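Local atomic coordinates of Endonuclease/exonuclease/phosphatase (Beutenbergia cavernae DSM 12333, PDB entry 4RUW), a protein that belongs to the endonuclease/exonuclease/phosphatase family, with a DNase I-like domain that holds a zinc ion, followed by an Ig-like domain. Residues A[77-89]-A[308-320]. Sequence-based numbering, arbitrary orientation.
Sequences EPRIAAVIRAEAP and AGHVSLVDRFASD
Arg79, near the start of helix 77-87, reaches Asp315 in the loop that follows edge strand 304-311; helix and loop lie together against one sheet of the DNase I-like sandwich. The long arginine is extended, and its guanidinium takes the carboxylate side-on: Arg79 NE meets OD2 of Asp315 at 2.9 Å, while NH2 gives a nearly straight bond (169°) to OD1. Its NH1 forms a second salt bridge, to Asp70, and Ala318, small enough to lie close, has its CA over one face of the guanidinium, offset toward the rim. A water joins Arg79 O to Asp315 OD2.

The next residue, Ile80, brings its CD1 end up to Ala318 O and CB; one turn on from Arg79, the branched Val83 spreads its two methyls: CG1 anti to the backbone N (chi1 168°) touches Ser312 OG, and Val83 CG2 packs on Asp315 CB at 3.7 Å. Both residues also lean on Trp61 of the central strand 55-62. Ala86 CB, a single methyl, meets Val314 CG1 at 4.1 Å.

At the last turn Glu87, its chain bent at chi2 (-71°), uses both carboxylate oxygens. OE2 accepts from Ser312 OG and from a water bound to Leu313 N; Glu87 OE1 accepts from His310 NE2 at 2.7 Å, lying near the plane of the imidazole.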
loop_
_atom_site.group_PDB
_atom_site.type_symbol
_atom_site.label_atom_id
_atom_site.label_comp_id
_atom_site.label_asym_id
_atom_site.label_seq_id
_atom_site.Cartn_x
_atom_site.Cartn_y
_atom_site.Cartn_z
ATOM N N GLU A 77 11.420 19.453 10.252
ATOM C CA GLU A 77 10.644 18.451 10.962
ATOM C C GLU A 77 9.339 18.980 11.594
ATOM O O GLU A 77 8.348 18.258 11.625
ATOM C CB GLU A 77 11.493 17.730 12.008
ATOM C CG GLU A 77 12.616 16.875 11.431
ATOM C CD GLU A 77 13.937 17.598 11.301
ATOM O OE1 GLU A 77 13.954 18.838 11.422
ATOM O OE2 GLU A 77 14.964 16.918 11.076
ATOM N N PRO A 78 9.323 20.228 12.110
ATOM C CA PRO A 78 8.055 20.681 12.711
ATOM C C PRO A 78 6.881 20.709 11.745
ATOM O O PRO A 78 5.750 20.462 12.132
ATOM C CB PRO A 78 8.381 22.101 13.188
ATOM C CG PRO A 78 9.826 22.033 13.511
ATOM C CD PRO A 78 10.426 21.150 12.443
ATOM N N ARG A 79 7.138 21.008 10.496
ATOM C CA ARG A 79 6.099 21.059 9.506
ATOM C C ARG A 79 5.526 19.640 9.262
ATOM O O ARG A 79 4.364 19.455 9.176
ATOM C CB ARG A 79 6.697 21.669 8.261
ATOM C CG ARG A 79 5.726 22.303 7.383
ATOM C CD ARG A 79 6.412 23.117 6.320
ATOM N NE ARG A 79 5.449 23.366 5.292
ATOM C CZ ARG A 79 5.718 23.887 4.124
ATOM N NH1 ARG A 79 6.939 24.227 3.800
ATOM N NH2 ARG A 79 4.773 24.064 3.272
ATOM N N ILE A 80 6.397 18.646 9.206
ATOM C CA ILE A 80 5.995 17.250 9.102
ATOM C C ILE A 80 5.193 16.837 10.343
ATOM O O ILE A 80 4.115 16.242 10.243
ATOM C CB ILE A 80 7.242 16.341 8.939
ATOM C CG1 ILE A 80 8.010 16.673 7.648
ATOM C CG2 ILE A 80 6.863 14.859 9.015
ATOM C CD1 ILE A 80 7.195 16.586 6.379
ATOM N N ALA A 81 5.722 17.149 11.519
ATOM C CA ALA A 81 5.067 16.769 12.759
ATOM C C ALA A 81 3.683 17.390 12.895
ATOM O O ALA A 81 2.768 16.761 13.406
ATOM C CB ALA A 81 5.936 17.135 13.943
ATOM N N ALA A 82 3.532 18.634 12.448
ATOM C CA ALA A 82 2.243 19.314 12.570
ATOM C C ALA A 82 1.169 18.614 11.735
ATOM O O ALA A 82 0.014 18.531 12.144
ATOM C CB ALA A 82 2.361 20.784 12.185
ATOM N N VAL A 83 1.550 18.098 10.571
ATOM C CA VAL A 83 0.607 17.355 9.741
ATOM C C VAL A 83 0.212 16.042 10.425
ATOM O O VAL A 83 -0.973 15.708 10.511
ATOM C CB VAL A 83 1.174 17.077 8.338
ATOM C CG1 VAL A 83 0.309 16.063 7.598
ATOM C CG2 VAL A 83 1.284 18.375 7.545
ATOM N N ILE A 84 1.201 15.300 10.919
ATOM C CA ILE A 84 0.913 14.071 11.650
ATOM C C ILE A 84 -0.008 14.342 12.845
ATOM O O ILE A 84 -0.986 13.634 13.050
ATOM C CB ILE A 84 2.206 13.354 12.086
ATOM C CG1 ILE A 84 3.032 12.952 10.857
ATOM C CG2 ILE A 84 1.881 12.155 12.967
ATOM C CD1 ILE A 84 4.450 12.502 11.169
ATOM N N ARG A 85 0.297 15.385 13.613
ATOM C CA ARG A 85 -0.504 15.752 14.774
ATOM C C ARG A 85 -1.956 16.026 14.389
ATOM O O ARG A 85 -2.882 15.583 15.067
ATOM C CB ARG A 85 0.114 16.997 15.421
ATOM C CG ARG A 85 -0.487 17.437 16.736
ATOM C CD ARG A 85 0.274 18.660 17.296
ATOM N NE ARG A 85 1.703 18.384 17.485
ATOM C CZ ARG A 85 2.690 18.989 16.826
ATOM N NH1 ARG A 85 2.428 19.939 15.936
ATOM N NH2 ARG A 85 3.951 18.645 17.061
ATOM N N ALA A 86 -2.151 16.747 13.292
ATOM C CA ALA A 86 -3.491 17.104 12.839
ATOM C C ALA A 86 -4.273 15.882 12.367
ATOM O O ALA A 86 -5.471 15.781 12.604
ATOM C CB ALA A 86 -3.414 18.138 11.733
ATOM N N GLU A 87 -3.591 14.952 11.703
ATOM C CA GLU A 87 -4.244 13.752 11.188
ATOM C C GLU A 87 -4.496 12.727 12.299
ATOM O O GLU A 87 -5.391 11.888 12.198
ATOM C CB GLU A 87 -3.414 13.134 10.063
ATOM C CG GLU A 87 -3.248 14.031 8.833
ATOM C CD GLU A 87 -4.527 14.205 8.022
ATOM O OE1 GLU A 87 -5.569 13.599 8.371
ATOM O OE2 GLU A 87 -4.474 14.941 7.009
ATOM N N ALA A 88 -3.705 12.814 13.365
ATOM C CA ALA A 88 -3.875 11.980 14.553
ATOM C C ALA A 88 -4.024 10.473 14.264
ATOM O O ALA A 88 -4.932 9.827 14.773
ATOM C CB ALA A 88 -5.049 12.493 15.380
ATOM N N PRO A 89 -3.122 9.898 13.453
ATOM C CA PRO A 89 -3.226 8.454 13.222
ATOM C C PRO A 89 -2.847 7.652 14.469
ATOM O O PRO A 89 -2.128 8.135 15.343
ATOM C CB PRO A 89 -2.192 8.216 12.120
ATOM C CG PRO A 89 -1.160 9.281 12.357
ATOM C CD PRO A 89 -1.951 10.485 12.774
ATOM N N ALA A 308 -12.878 4.651 5.398
ATOM C CA ALA A 308 -12.694 5.909 4.683
ATOM C C ALA A 308 -11.208 6.150 4.515
ATOM O O ALA A 308 -10.386 5.492 5.155
ATOM C CB ALA A 308 -13.322 7.060 5.463
ATOM N N GLY A 309 -10.851 7.099 3.666
ATOM C CA GLY A 309 -9.466 7.511 3.591
ATOM C C GLY A 309 -9.340 8.820 2.859
ATOM O O GLY A 309 -10.238 9.195 2.096
ATOM N N HIS A 310 -8.235 9.521 3.074
ATOM C CA HIS A 310 -7.988 10.767 2.358
ATOM C C HIS A 310 -6.496 10.991 2.217
ATOM O O HIS A 310 -5.709 10.470 3.009
ATOM C CB HIS A 310 -8.643 11.964 3.066
ATOM C CG HIS A 310 -8.174 12.169 4.477
ATOM N ND1 HIS A 310 -8.726 11.497 5.543
ATOM C CD2 HIS A 310 -7.219 12.981 4.991
ATOM C CE1 HIS A 310 -8.136 11.891 6.663
ATOM N NE2 HIS A 310 -7.212 12.783 6.353
ATOM N N VAL A 311 -6.106 11.767 1.213
ATOM C CA VAL A 311 -4.747 12.268 1.171
ATOM C C VAL A 311 -4.682 13.504 2.061
ATOM O O VAL A 311 -5.651 14.257 2.186
ATOM C CB VAL A 311 -4.244 12.577 -0.265
ATOM C CG1 VAL A 311 -4.034 11.276 -1.043
ATOM C CG2 VAL A 311 -5.179 13.536 -0.995
ATOM N N SER A 312 -3.551 13.704 2.716
ATOM C CA SER A 312 -3.444 14.827 3.629
ATOM C C SER A 312 -3.188 16.118 2.879
ATOM O O SER A 312 -2.201 16.239 2.145
ATOM C CB SER A 312 -2.341 14.603 4.650
ATOM O OG SER A 312 -2.359 15.642 5.606
ATOM N N LEU A 313 -4.082 17.085 3.076
ATOM C CA LEU A 313 -3.951 18.403 2.471
ATOM C C LEU A 313 -3.861 19.491 3.549
ATOM O O LEU A 313 -4.064 20.673 3.271
ATOM C CB LEU A 313 -5.105 18.677 1.503
ATOM C CG LEU A 313 -5.245 17.672 0.353
ATOM C CD1 LEU A 313 -6.482 17.981 -0.476
ATOM C CD2 LEU A 313 -4.016 17.671 -0.535
ATOM N N VAL A 314 -3.535 19.086 4.773
ATOM C CA VAL A 314 -3.285 20.032 5.865
ATOM C C VAL A 314 -2.177 21.029 5.484
ATOM O O VAL A 314 -2.295 22.236 5.715
ATOM C CB VAL A 314 -2.912 19.271 7.172
ATOM C CG1 VAL A 314 -2.574 20.237 8.290
ATOM C CG2 VAL A 314 -4.049 18.351 7.593
ATOM N N ASP A 315 -1.106 20.517 4.893
ATOM C CA ASP A 315 0.027 21.338 4.474
ATOM C C ASP A 315 0.662 20.587 3.320
ATOM O O ASP A 315 1.702 19.938 3.472
ATOM C CB ASP A 315 1.024 21.478 5.625
ATOM C CG ASP A 315 2.034 22.592 5.415
ATOM O OD1 ASP A 315 2.020 23.262 4.360
ATOM O OD2 ASP A 315 2.843 22.799 6.338
ATOM N N ARG A 316 0.003 20.633 2.166
ATOM C CA ARG A 316 0.357 19.745 1.069
ATOM C C ARG A 316 1.790 19.928 0.567
ATOM O O ARG A 316 2.397 18.977 0.080
ATOM C CB ARG A 316 -0.645 19.864 -0.083
ATOM C CG ARG A 316 -0.498 21.120 -0.918
ATOM C CD ARG A 316 -1.690 21.309 -1.848
ATOM N NE ARG A 316 -2.902 21.591 -1.083
ATOM C CZ ARG A 316 -4.130 21.588 -1.590
ATOM N NH1 ARG A 316 -4.320 21.296 -2.870
ATOM N NH2 ARG A 316 -5.168 21.864 -0.816
ATOM N N PHE A 317 2.340 21.133 0.702
ATOM C CA PHE A 317 3.683 21.392 0.190
ATOM C C PHE A 317 4.795 21.093 1.188
ATOM O O PHE A 317 5.948 21.427 0.947
ATOM C CB PHE A 317 3.789 22.802 -0.398
ATOM C CG PHE A 317 2.885 23.007 -1.579
ATOM C CD1 PHE A 317 3.058 22.244 -2.725
ATOM C CD2 PHE A 317 1.855 23.930 -1.545
ATOM C CE1 PHE A 317 2.228 22.402 -3.813
ATOM C CE2 PHE A 317 1.020 24.091 -2.638
ATOM C CZ PHE A 317 1.207 23.321 -3.767
ATOM N N ALA A 318 4.450 20.426 2.287
ATOM C CA ALA A 318 5.446 20.046 3.283
ATOM C C ALA A 318 6.406 18.960 2.775
ATOM O O ALA A 318 7.523 18.829 3.286
ATOM C CB ALA A 318 4.772 19.590 4.559
ATOM N N SER A 319 5.962 18.186 1.784
ATOM C CA SER A 319 6.785 17.139 1.179
ATOM C C SER A 319 6.433 17.023 -0.297
ATOM O O SER A 319 5.395 17.522 -0.729
ATOM C CB SER A 319 6.547 15.790 1.866
ATOM O OG SER A 319 7.214 14.755 1.156
ATOM N N ASP A 320 7.289 16.370 -1.078
ATOM C CA ASP A 320 6.951 16.117 -2.474
ATOM C C ASP A 320 6.022 14.910 -2.671
ATOM O O ASP A 320 5.606 14.630 -3.798
ATOM C CB ASP A 320 8.201 16.051 -3.370
ATOM C CG ASP A 320 9.108 14.878 -3.059
ATOM O OD1 ASP A 320 8.907 14.178 -2.047
ATOM O OD2 ASP A 320 10.050 14.669 -3.844
HETATM O O HOH W 1 2.580 21.649 8.758
HETATM O O HOH W 2 -5.828 16.435 5.328
#